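Local coordinates for type II restriction enzyme NgoMIV (Neisseria gonorrhoeae, PDB 1FIU), which recognises the double-stranded DNA sequence 5'-GCCGGC-3' and cleaves it after the first G, as a magnesium-dependent homotetramer, at residues 21-26 and 55-60; 49-54 and 243-248; 108-113 and 177-182. All blocks are in the same frame, centred on the assembly; numbering follows the deposited sequence.

Contact 1 (21-26 and 55-60); sequences ILATNN and TVSERL. With nucleotides of chain D.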
loop_
_atom_site.group_PDB
_atom_site.type_symbol
_atom_site.label_atom_id
_atom_site.label_comp_id
_atom_site.label_asym_id
_atom_site.label_seq_id
_atom_site.Cartn_x
_atom_site.Cartn_y
_atom_site.Cartn_z
ATOM N N ILE I 21 -24.942 -29.098 4.265
ATOM C CA ILE I 21 -24.126 -27.914 4.553
ATOM C C ILE I 21 -25.128 -26.783 4.737
ATOM O O ILE I 21 -25.034 -26.001 5.686
ATOM C CB ILE I 21 -23.176 -27.571 3.390
ATOM C CG1 ILE I 21 -22.299 -28.800 3.040
ATOM C CG2 ILE I 21 -22.345 -26.348 3.761
ATOM C CD1 ILE I 21 -21.724 -29.516 4.240
ATOM N N LEU I 22 -26.076 -26.712 3.803
ATOM C CA LEU I 22 -27.176 -25.748 3.859
ATOM C C LEU I 22 -28.419 -26.563 4.247
ATOM O O LEU I 22 -28.862 -27.427 3.485
ATOM C CB LEU I 22 -27.436 -25.087 2.499
ATOM C CG LEU I 22 -28.601 -24.072 2.538
ATOM C CD1 LEU I 22 -28.233 -22.882 3.446
ATOM C CD2 LEU I 22 -28.912 -23.575 1.145
ATOM N N ALA I 23 -28.967 -26.299 5.429
ATOM C CA ALA I 23 -30.161 -27.032 5.882
ATOM C C ALA I 23 -30.821 -26.209 6.976
ATOM O O ALA I 23 -30.388 -25.088 7.256
ATOM C CB ALA I 23 -29.773 -28.400 6.409
ATOM N N THR I 24 -31.867 -26.758 7.586
ATOM C CA THR I 24 -32.601 -26.040 8.633
ATOM C C THR I 24 -32.602 -26.907 9.882
ATOM O O THR I 24 -32.788 -28.120 9.774
ATOM C CB THR I 24 -34.069 -25.796 8.187
ATOM O OG1 THR I 24 -34.089 -25.082 6.942
ATOM C CG2 THR I 24 -34.828 -25.011 9.224
ATOM N N ASN I 25 -32.368 -26.322 11.064
ATOM C CA ASN I 25 -32.397 -27.169 12.257
ATOM C C ASN I 25 -33.819 -27.263 12.811
ATOM O O ASN I 25 -34.750 -26.666 12.255
ATOM C CB ASN I 25 -31.401 -26.711 13.344
ATOM C CG ASN I 25 -31.766 -25.391 14.008
ATOM O OD1 ASN I 25 -32.862 -24.868 13.861
ATOM N ND2 ASN I 25 -30.824 -24.861 14.775
ATOM N N ASN I 26 -33.994 -28.007 13.896
ATOM C CA ASN I 26 -35.338 -28.178 14.449
ATOM C C ASN I 26 -35.944 -26.963 15.169
ATOM O O ASN I 26 -37.038 -27.070 15.749
ATOM C CB ASN I 26 -35.393 -29.428 15.342
ATOM C CG ASN I 26 -34.532 -29.324 16.574
ATOM O OD1 ASN I 26 -34.083 -28.246 16.958
ATOM N ND2 ASN I 26 -34.306 -30.467 17.224
ATOM N N THR I 55 -34.420 -30.510 4.005
ATOM C CA THR I 55 -33.826 -31.265 5.090
ATOM C C THR I 55 -33.747 -30.540 6.432
ATOM O O THR I 55 -33.434 -29.345 6.501
ATOM C CB THR I 55 -32.416 -31.719 4.708
ATOM O OG1 THR I 55 -32.492 -32.540 3.535
ATOM C CG2 THR I 55 -31.769 -32.499 5.851
ATOM N N VAL I 56 -34.071 -31.272 7.490
ATOM C CA VAL I 56 -33.976 -30.727 8.833
ATOM C C VAL I 56 -32.842 -31.484 9.480
ATOM O O VAL I 56 -32.858 -32.720 9.543
ATOM C CB VAL I 56 -35.252 -30.949 9.685
ATOM C CG1 VAL I 56 -34.959 -30.534 11.146
ATOM C CG2 VAL I 56 -36.407 -30.113 9.125
ATOM N N SER I 57 -31.836 -30.756 9.939
ATOM C CA SER I 57 -30.708 -31.385 10.602
ATOM C C SER I 57 -29.986 -30.337 11.437
ATOM O O SER I 57 -30.152 -29.131 11.224
ATOM C CB SER I 57 -29.752 -31.992 9.573
ATOM O OG SER I 57 -29.178 -30.974 8.779
ATOM N N GLU I 58 -29.207 -30.801 12.408
ATOM C CA GLU I 58 -28.462 -29.892 13.258
ATOM C C GLU I 58 -27.390 -29.197 12.433
ATOM O O GLU I 58 -26.855 -29.773 11.477
ATOM C CB GLU I 58 -27.813 -30.645 14.425
ATOM C CG GLU I 58 -28.779 -30.938 15.578
ATOM C CD GLU I 58 -29.263 -29.671 16.293
ATOM O OE1 GLU I 58 -28.451 -29.033 17.000
ATOM O OE2 GLU I 58 -30.452 -29.309 16.149
ATOM N N ARG I 59 -27.126 -27.943 12.785
ATOM C CA ARG I 59 -26.113 -27.124 12.126
ATOM C C ARG I 59 -24.774 -27.870 12.229
ATOM O O ARG I 59 -24.392 -28.348 13.294
ATOM C CB ARG I 59 -26.016 -25.770 12.844
ATOM C CG ARG I 59 -25.294 -24.685 12.091
ATOM C CD ARG I 59 -25.132 -23.469 13.004
ATOM N NE ARG I 59 -24.718 -22.296 12.256
ATOM C CZ ARG I 59 -25.519 -21.289 11.928
ATOM N NH1 ARG I 59 -26.803 -21.292 12.288
ATOM N NH2 ARG I 59 -25.031 -20.280 11.221
ATOM N N LEU I 60 -24.059 -27.974 11.116
ATOM C CA LEU I 60 -22.775 -28.664 11.165
ATOM C C LEU I 60 -21.742 -27.796 11.860
ATOM O O LEU I 60 -21.875 -26.573 11.928
ATOM C CB LEU I 60 -22.261 -28.955 9.745
ATOM C CG LEU I 60 -23.153 -29.757 8.805
ATOM C CD1 LEU I 60 -22.403 -30.024 7.484
ATOM C CD2 LEU I 60 -23.535 -31.047 9.478
ATOM P P DG D 3 -21.148 -20.456 11.167
ATOM O OP1 DG D 3 -22.252 -21.430 11.056
ATOM O OP2 DG D 3 -21.425 -19.008 10.908
ATOM O "O5'" DG D 3 -20.509 -20.527 12.615
ATOM C "C5'" DG D 3 -20.484 -21.733 13.371
ATOM C "C4'" DG D 3 -21.058 -21.481 14.748
ATOM O "O4'" DG D 3 -20.193 -20.599 15.495
ATOM C "C3'" DG D 3 -22.430 -20.816 14.750
ATOM O "O3'" DG D 3 -23.203 -21.394 15.805
ATOM C "C2'" DG D 3 -22.120 -19.337 14.928
ATOM C "C1'" DG D 3 -20.798 -19.323 15.686
ATOM N N9 DG D 3 -19.865 -18.315 15.184
ATOM C C8 DG D 3 -19.777 -17.832 13.898
ATOM N N7 DG D 3 -18.848 -16.920 13.751
ATOM C C5 DG D 3 -18.279 -16.805 15.013
ATOM C C6 DG D 3 -17.215 -15.984 15.475
ATOM O O6 DG D 3 -16.518 -15.197 14.831
ATOM N N1 DG D 3 -16.979 -16.163 16.837
ATOM C C2 DG D 3 -17.667 -17.058 17.648
ATOM N N2 DG D 3 -17.300 -17.104 18.941
ATOM N N3 DG D 3 -18.636 -17.842 17.220
ATOM C C4 DG D 3 -18.900 -17.658 15.909
HETATM O O HOH W 1 -24.031 -26.201 8.470
HETATM O O HOH W 2 -34.203 -27.063 5.110
HETATM O O HOH W 3 -28.544 -26.774 15.085
#

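Contact 2 (49-54 and 243-248); sequences DLLHSE and HFALYE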
loop_
_atom_site.group_PDB
_atom_site.type_symbol
_atom_site.label_atom_id
_atom_site.label_comp_id
_atom_site.label_asym_id
_atom_site.label_seq_id
_atom_site.Cartn_x
_atom_site.Cartn_y
_atom_site.Cartn_z
ATOM N N ASP I 49 -35.520 -21.535 0.881
ATOM C CA ASP I 49 -36.792 -21.948 0.270
ATOM C C ASP I 49 -36.671 -21.876 -1.255
ATOM O O ASP I 49 -37.101 -22.775 -1.976
ATOM C CB ASP I 49 -37.949 -21.048 0.728
ATOM C CG ASP I 49 -39.293 -21.490 0.150
ATOM O OD1 ASP I 49 -39.766 -22.592 0.517
ATOM O OD2 ASP I 49 -39.869 -20.749 -0.685
ATOM N N LEU I 50 -36.068 -20.800 -1.744
ATOM C CA LEU I 50 -35.890 -20.635 -3.171
ATOM C C LEU I 50 -34.943 -21.685 -3.748
ATOM O O LEU I 50 -34.943 -21.934 -4.956
ATOM C CB LEU I 50 -35.381 -19.228 -3.464
ATOM C CG LEU I 50 -36.471 -18.166 -3.284
ATOM C CD1 LEU I 50 -35.859 -16.799 -3.542
ATOM C CD2 LEU I 50 -37.641 -18.437 -4.241
ATOM N N LEU I 51 -34.154 -22.310 -2.877
ATOM C CA LEU I 51 -33.215 -23.352 -3.293
ATOM C C LEU I 51 -33.821 -24.743 -3.098
ATOM O O LEU I 51 -33.175 -25.761 -3.361
ATOM C CB LEU I 51 -31.922 -23.222 -2.489
ATOM C CG LEU I 51 -30.805 -22.397 -3.143
ATOM C CD1 LEU I 51 -31.267 -20.992 -3.459
ATOM C CD2 LEU I 51 -29.609 -22.364 -2.214
ATOM N N HIS I 52 -35.067 -24.761 -2.632
ATOM C CA HIS I 52 -35.815 -25.988 -2.372
ATOM C C HIS I 52 -35.215 -26.868 -1.279
ATOM O O HIS I 52 -35.284 -28.103 -1.342
ATOM C CB HIS I 52 -35.977 -26.794 -3.664
ATOM C CG HIS I 52 -36.536 -25.997 -4.799
ATOM N ND1 HIS I 52 -37.796 -25.435 -4.766
ATOM C CD2 HIS I 52 -36.005 -25.657 -5.998
ATOM C CE1 HIS I 52 -38.015 -24.785 -5.896
ATOM N NE2 HIS I 52 -36.944 -24.903 -6.661
ATOM N N SER I 53 -34.625 -26.238 -0.267
ATOM C CA SER I 53 -34.046 -26.981 0.843
ATOM C C SER I 53 -35.203 -27.546 1.652
ATOM O O SER I 53 -36.152 -26.819 1.956
ATOM C CB SER I 53 -33.224 -26.064 1.745
ATOM O OG SER I 53 -32.665 -26.784 2.835
ATOM N N GLU I 54 -35.120 -28.820 2.018
ATOM C CA GLU I 54 -36.205 -29.438 2.794
ATOM C C GLU I 54 -35.700 -30.182 4.021
ATOM O O GLU I 54 -36.441 -30.441 4.972
ATOM C CB GLU I 54 -37.007 -30.402 1.898
ATOM C CG GLU I 54 -37.775 -29.702 0.787
ATOM C CD GLU I 54 -38.565 -30.656 -0.105
ATOM O OE1 GLU I 54 -38.640 -31.868 0.210
ATOM O OE2 GLU I 54 -39.117 -30.178 -1.124
ATOM N N HIS I 243 -21.433 -14.072 -4.587
ATOM C CA HIS I 243 -22.387 -14.649 -3.648
ATOM C C HIS I 243 -22.885 -16.002 -4.157
ATOM O O HIS I 243 -23.174 -16.157 -5.354
ATOM C CB HIS I 243 -23.587 -13.688 -3.458
ATOM C CG HIS I 243 -24.443 -14.026 -2.270
ATOM N ND1 HIS I 243 -25.583 -14.797 -2.361
ATOM C CD2 HIS I 243 -24.270 -13.764 -0.952
ATOM C CE1 HIS I 243 -26.073 -15.001 -1.146
ATOM N NE2 HIS I 243 -25.295 -14.384 -0.272
ATOM N N PHE I 244 -23.015 -16.960 -3.240
ATOM C CA PHE I 244 -23.444 -18.301 -3.610
ATOM C C PHE I 244 -24.862 -18.401 -4.165
ATOM O O PHE I 244 -25.198 -19.384 -4.832
ATOM C CB PHE I 244 -23.276 -19.274 -2.421
ATOM C CG PHE I 244 -24.513 -19.441 -1.567
ATOM C CD1 PHE I 244 -25.088 -20.701 -1.409
ATOM C CD2 PHE I 244 -25.079 -18.351 -0.883
ATOM C CE1 PHE I 244 -26.197 -20.883 -0.575
ATOM C CE2 PHE I 244 -26.195 -18.535 -0.047
ATOM C CZ PHE I 244 -26.744 -19.797 0.102
ATOM N N ALA I 245 -25.680 -17.377 -3.924
ATOM C CA ALA I 245 -27.065 -17.403 -4.408
ATOM C C ALA I 245 -27.562 -15.975 -4.549
ATOM O O ALA I 245 -28.521 -15.548 -3.901
ATOM C CB ALA I 245 -27.936 -18.185 -3.411
ATOM N N LEU I 246 -26.935 -15.237 -5.445
ATOM C CA LEU I 246 -27.271 -13.839 -5.592
ATOM C C LEU I 246 -28.703 -13.531 -6.017
ATOM O O LEU I 246 -29.315 -12.615 -5.463
ATOM C CB LEU I 246 -26.302 -13.166 -6.576
ATOM C CG LEU I 246 -26.355 -11.630 -6.497
ATOM C CD1 LEU I 246 -25.498 -11.118 -5.341
ATOM C CD2 LEU I 246 -25.874 -11.038 -7.792
ATOM N N TYR I 247 -29.206 -14.275 -6.999
ATOM C CA TYR I 247 -30.557 -14.060 -7.516
ATOM C C TYR I 247 -31.593 -14.254 -6.419
ATOM O O TYR I 247 -32.547 -13.472 -6.309
ATOM C CB TYR I 247 -30.839 -15.026 -8.664
ATOM C CG TYR I 247 -29.771 -15.012 -9.750
ATOM C CD1 TYR I 247 -29.483 -16.172 -10.474
ATOM C CD2 TYR I 247 -29.032 -13.857 -10.015
ATOM C CE1 TYR I 247 -28.471 -16.190 -11.432
ATOM C CE2 TYR I 247 -28.009 -13.858 -10.978
ATOM C CZ TYR I 247 -27.737 -15.033 -11.674
ATOM O OH TYR I 247 -26.708 -15.075 -12.591
ATOM N N GLU I 248 -31.399 -15.292 -5.616
ATOM C CA GLU I 248 -32.315 -15.603 -4.528
ATOM C C GLU I 248 -32.234 -14.548 -3.426
ATOM O O GLU I 248 -33.265 -14.164 -2.850
ATOM C CB GLU I 248 -32.020 -16.997 -3.984
ATOM C CG GLU I 248 -32.221 -18.117 -5.008
ATOM C CD GLU I 248 -31.095 -18.250 -6.043
ATOM O OE1 GLU I 248 -30.085 -17.505 -5.970
ATOM O OE2 GLU I 248 -31.230 -19.121 -6.933
HETATM O O HOH W 4 -32.672 -21.466 -6.982
#

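Contact 3 (108-113 and 177-182); sequences YQQYAH and MPLLHA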
loop_
_atom_site.group_PDB
_atom_site.type_symbol
_atom_site.label_atom_id
_atom_site.label_comp_id
_atom_site.label_asym_id
_atom_site.label_seq_id
_atom_site.Cartn_x
_atom_site.Cartn_y
_atom_site.Cartn_z
ATOM N N TYR I 108 4.640 -21.602 -7.315
ATOM C CA TYR I 108 4.227 -20.900 -8.527
ATOM C C TYR I 108 5.149 -19.745 -8.843
ATOM O O TYR I 108 5.722 -19.100 -7.967
ATOM C CB TYR I 108 2.769 -20.449 -8.391
ATOM C CG TYR I 108 1.938 -21.654 -8.051
ATOM C CD1 TYR I 108 1.507 -21.873 -6.755
ATOM C CD2 TYR I 108 1.756 -22.669 -8.991
ATOM C CE1 TYR I 108 0.919 -23.105 -6.382
ATOM C CE2 TYR I 108 1.182 -23.889 -8.639
ATOM C CZ TYR I 108 0.772 -24.101 -7.330
ATOM O OH TYR I 108 0.259 -25.329 -6.965
ATOM N N GLN I 109 5.289 -19.511 -10.127
ATOM C CA GLN I 109 6.221 -18.538 -10.621
ATOM C C GLN I 109 6.291 -17.169 -9.974
ATOM O O GLN I 109 7.371 -16.721 -9.594
ATOM C CB GLN I 109 5.997 -18.398 -12.108
ATOM C CG GLN I 109 7.228 -18.047 -12.836
ATOM C CD GLN I 109 7.037 -18.176 -14.323
ATOM O OE1 GLN I 109 6.698 -19.256 -14.844
ATOM N NE2 GLN I 109 7.241 -17.076 -15.024
ATOM N N GLN I 110 5.145 -16.503 -9.834
ATOM C CA GLN I 110 5.172 -15.162 -9.285
ATOM C C GLN I 110 5.581 -15.056 -7.835
ATOM O O GLN I 110 5.880 -13.963 -7.374
ATOM C CB GLN I 110 3.808 -14.471 -9.448
ATOM C CG GLN I 110 3.236 -14.575 -10.843
ATOM C CD GLN I 110 2.172 -15.634 -10.916
ATOM O OE1 GLN I 110 2.441 -16.829 -10.715
ATOM N NE2 GLN I 110 0.931 -15.200 -11.170
ATOM N N TYR I 111 5.607 -16.178 -7.110
ATOM C CA TYR I 111 5.964 -16.147 -5.688
ATOM C C TYR I 111 7.054 -17.153 -5.291
ATOM O O TYR I 111 7.292 -17.379 -4.094
ATOM C CB TYR I 111 4.709 -16.418 -4.846
ATOM C CG TYR I 111 3.588 -15.417 -5.120
ATOM C CD1 TYR I 111 2.577 -15.708 -6.034
ATOM C CD2 TYR I 111 3.625 -14.142 -4.557
ATOM C CE1 TYR I 111 1.615 -14.740 -6.390
ATOM C CE2 TYR I 111 2.671 -13.154 -4.915
ATOM C CZ TYR I 111 1.687 -13.470 -5.822
ATOM O OH TYR I 111 0.788 -12.512 -6.218
ATOM N N ALA I 112 7.735 -17.708 -6.283
ATOM C CA ALA I 112 8.771 -18.720 -6.005
ATOM C C ALA I 112 9.897 -18.205 -5.117
ATOM O O ALA I 112 10.517 -18.985 -4.393
ATOM C CB ALA I 112 9.335 -19.244 -7.316
ATOM N N HIS I 113 10.177 -16.903 -5.158
ATOM C CA HIS I 113 11.235 -16.348 -4.324
ATOM C C HIS I 113 10.951 -16.377 -2.827
ATOM O O HIS I 113 11.852 -16.145 -2.035
ATOM C CB HIS I 113 11.530 -14.891 -4.716
ATOM C CG HIS I 113 10.322 -14.006 -4.676
ATOM N ND1 HIS I 113 9.276 -14.165 -5.557
ATOM C CD2 HIS I 113 9.993 -12.956 -3.882
ATOM C CE1 HIS I 113 8.353 -13.250 -5.316
ATOM N NE2 HIS I 113 8.761 -12.505 -4.307
ATOM N N MET I 177 8.369 -22.721 -13.178
ATOM C CA MET I 177 7.218 -23.331 -12.506
ATOM C C MET I 177 5.873 -22.887 -13.076
ATOM O O MET I 177 5.812 -21.944 -13.864
ATOM C CB MET I 177 7.273 -22.959 -11.029
ATOM C CG MET I 177 8.561 -23.395 -10.339
ATOM S SD MET I 177 9.084 -22.195 -9.090
ATOM C CE MET I 177 9.703 -20.885 -10.174
ATOM N N PRO I 178 4.773 -23.555 -12.668
ATOM C CA PRO I 178 3.454 -23.165 -13.179
ATOM C C PRO I 178 3.119 -21.759 -12.692
ATOM O O PRO I 178 3.723 -21.269 -11.753
ATOM C CB PRO I 178 2.511 -24.189 -12.564
ATOM C CG PRO I 178 3.390 -25.350 -12.258
ATOM C CD PRO I 178 4.662 -24.732 -11.787
ATOM N N LEU I 179 2.139 -21.146 -13.333
ATOM C CA LEU I 179 1.698 -19.790 -12.986
ATOM C C LEU I 179 0.442 -19.820 -12.117
ATOM O O LEU I 179 -0.450 -20.636 -12.327
ATOM C CB LEU I 179 1.392 -19.012 -14.270
ATOM C CG LEU I 179 2.630 -18.648 -15.116
ATOM C CD1 LEU I 179 2.258 -18.536 -16.596
ATOM C CD2 LEU I 179 3.210 -17.319 -14.590
ATOM N N LEU I 180 0.391 -18.932 -11.124
ATOM C CA LEU I 180 -0.790 -18.837 -10.260
ATOM C C LEU I 180 -1.784 -17.936 -11.008
ATOM O O LEU I 180 -1.497 -16.765 -11.266
ATOM C CB LEU I 180 -0.418 -18.245 -8.890
ATOM C CG LEU I 180 -1.606 -18.087 -7.921
ATOM C CD1 LEU I 180 -2.289 -19.443 -7.731
ATOM C CD2 LEU I 180 -1.128 -17.511 -6.582
ATOM N N HIS I 181 -2.943 -18.490 -11.366
ATOM C CA HIS I 181 -3.945 -17.748 -12.123
ATOM C C HIS I 181 -4.916 -17.028 -11.195
ATOM O O HIS I 181 -5.308 -15.885 -11.463
ATOM C CB HIS I 181 -4.740 -18.708 -13.022
ATOM C CG HIS I 181 -5.699 -18.013 -13.932
ATOM N ND1 HIS I 181 -7.069 -18.180 -13.859
ATOM C CD2 HIS I 181 -5.474 -17.132 -14.930
ATOM C CE1 HIS I 181 -7.640 -17.428 -14.785
ATOM N NE2 HIS I 181 -6.695 -16.789 -15.449
ATOM N N ALA I 182 -5.301 -17.696 -10.119
ATOM C CA ALA I 182 -6.269 -17.105 -9.193
ATOM C C ALA I 182 -6.188 -17.603 -7.770
ATOM O O ALA I 182 -5.862 -18.774 -7.514
ATOM C CB ALA I 182 -7.706 -17.364 -9.703
#

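Contact 1 (21-26 and 55-60)
A single parallel beta bridge joins Thr24 to Val56, tying the two loops that flank helix 38-50, and the second loop continues from it to the DNA. The bridge is defined by two backbone bonds. Thr24 N donates to Thr55 O at 3.2 Å (160° at the hydrogen), and Ser57 N donates to Thr24 O at 2.8 Å (151°). Val56 CA also brings its hydrogen to Thr24 O, at 3.0 Å, so one carbonyl oxygen serves two neighbouring residues. Beside the bridge, the methyl of Ala23 lies 3.5 Å from Ser57 OG.

Waters extend the pairing along the two loops. One donates to Thr55 O and also bonds Thr24 OG1. Another takes hydrogens from Arg59 N and from Asn25 ND2 (3.0 Å). The other end of that amide is used within its own loop, where Asn25 OD1 accepts from the backbone N of Arg27 and of Val29. At the far end Ile21 and Leu60 meet at about a right angle, with CD1 of Ile21 only 3.4 Å from CD1 of Leu60, tighter than normal van der Waals contact, and a third water donates to Ile21 O and accepts from Leu60 N.

Arg59 stretches out from CG to NE (chi2 -173°) and presents the edge of its guanidinium to the nucleotide DG3 of chain D. NE at 2.9 Å and NH2 at 3.0 Å share OP1, which lies in the guanidinium plane; NH2 is further held by Ala33 O. This two-nitrogen, in-plane grip on one phosphate oxygen is typical of protein contacts to the DNA backbone.

Contact 2 (49-54 and 243-248)
Two torsions bring Leu51 and Glu248 together: a chi1 in Leu51 that lies away from any staggered position (-94°) and an ordinary staggered bend at chi2 in Glu248 (77°). The first swings the branched end of Leu51 over the start of helix 246-256. Glu248 starts with CG beside its backbone N, and its bend then folds the carboxylate back along its own helix and presents CG to the leucines. The two side chains cross at about a right angle, and Leu51 CD1 rests 3.4 Å from Glu248 CG.

Leu50, at the end of helix 38-50, meets the same CG: its CB lies 3.7 Å from Glu248 CG, while its CD1 approaches the helix backbone, 3.8 Å from Glu248 O. The second branch of Leu51 reaches obliquely to the Phe244 ring, CD2 to CE1 at 4.1 Å. That ring is backed on one face by the methyl of Ala245, the N-cap residue of helix 246-256, whose CB sits 3.7 Å above the ring centre. The chain leaves helix 38-50 directly after Leu51: His52 has a positive phi of 64° and closes a Schellman motif, with His52 N bonded to Asp49 O. Outside the two segments, His13 also touches Leu51, and Leu16 of helix 4-18 packs on Phe244.

No direct hydrogen bond crosses the contact. A water donates both to Leu50 O, at 3.1 Å, and to Glu248 OE2, at 2.8 Å, while OE1 makes a salt bridge with Arg9. The glutamate is therefore amphipathic in use: its methylenes join the apolar packing, and its carboxylate, probably kept ionised by Arg9, turns to water and to helix 4-18.

Contact 3 (108-113 and 177-182)
Gln110 pairs its side-chain amide with the backbone of Leu180, extending the hydrogen bonding of strand 179-187, a central strand of the mixed sheet in this PD-(D/E)XK-clan nuclease. Leu180 N donates to Gln110 OE1 at 3.0 Å, and Gln110 NE2 donates to Leu180 O at 2.9 Å. Both bonds are straight (168° at the hydrogen), and each donor lies in the carbonyl plane on a lone pair, so two bonds fix the amide's rotation. The amide gets there through a bend at chi2 (102°), an angle between the usual staggered values.

One residue earlier, Gln109 N donates to Pro178 O at 2.9 Å, nearly in line with the carbonyl. The same oxygen lies in the plane of the Tyr108 ring, at its edge, with CD2 3.7 Å away. Around these polar bonds the apolar groups close in: Tyr108 CB touches Leu180 CB at 3.9 Å, Leu180 CD2 reaches Tyr111 CE1 obliquely, also at 3.9 Å, and the Leu179 and Gln109 side chains lie side by side, pointing the same way.

Further out, the hydroxyls of the two rings are bonded in turn, Tyr108 OH to Glu104 OE2 and Tyr111 OH to Leu205 O. Ile142 of the adjoining strand 141-145 packs on both Tyr108 and Leu180. Farther along strand 179-187, His181 and Ala182 both face Val143 in a classic beta bulge. At its start Leu179 packs on Val286 of the second subunit. Just before the strand, Met177 bends at chi2 and chi3 and presses its CE against Ala112 CB at a tight 3.3 Å.

How the contacts relate
From the N terminus the chain leaves helix 4-18, and contact 1 closes a short loop around helix 38-50 by pairing 21-26 with 55-60. Contact 2 opens inside that loop, at the end of the same helix, and closes only at 243-248, so the two cross. They touch, with Leu22 CD2 packed on Leu51 CD2, and thereby join these two loops, the second of which reaches the DNA, to the start of helix 246-256. Contact 3 is nested within the long excursion closed by contact 2. It lies on the opposite side of the chain's centre, about 35 Å from contact 2 between centres, and fastens the loop before helix 113-121 to strand 179-187, which carries magnesium ligand Cys186.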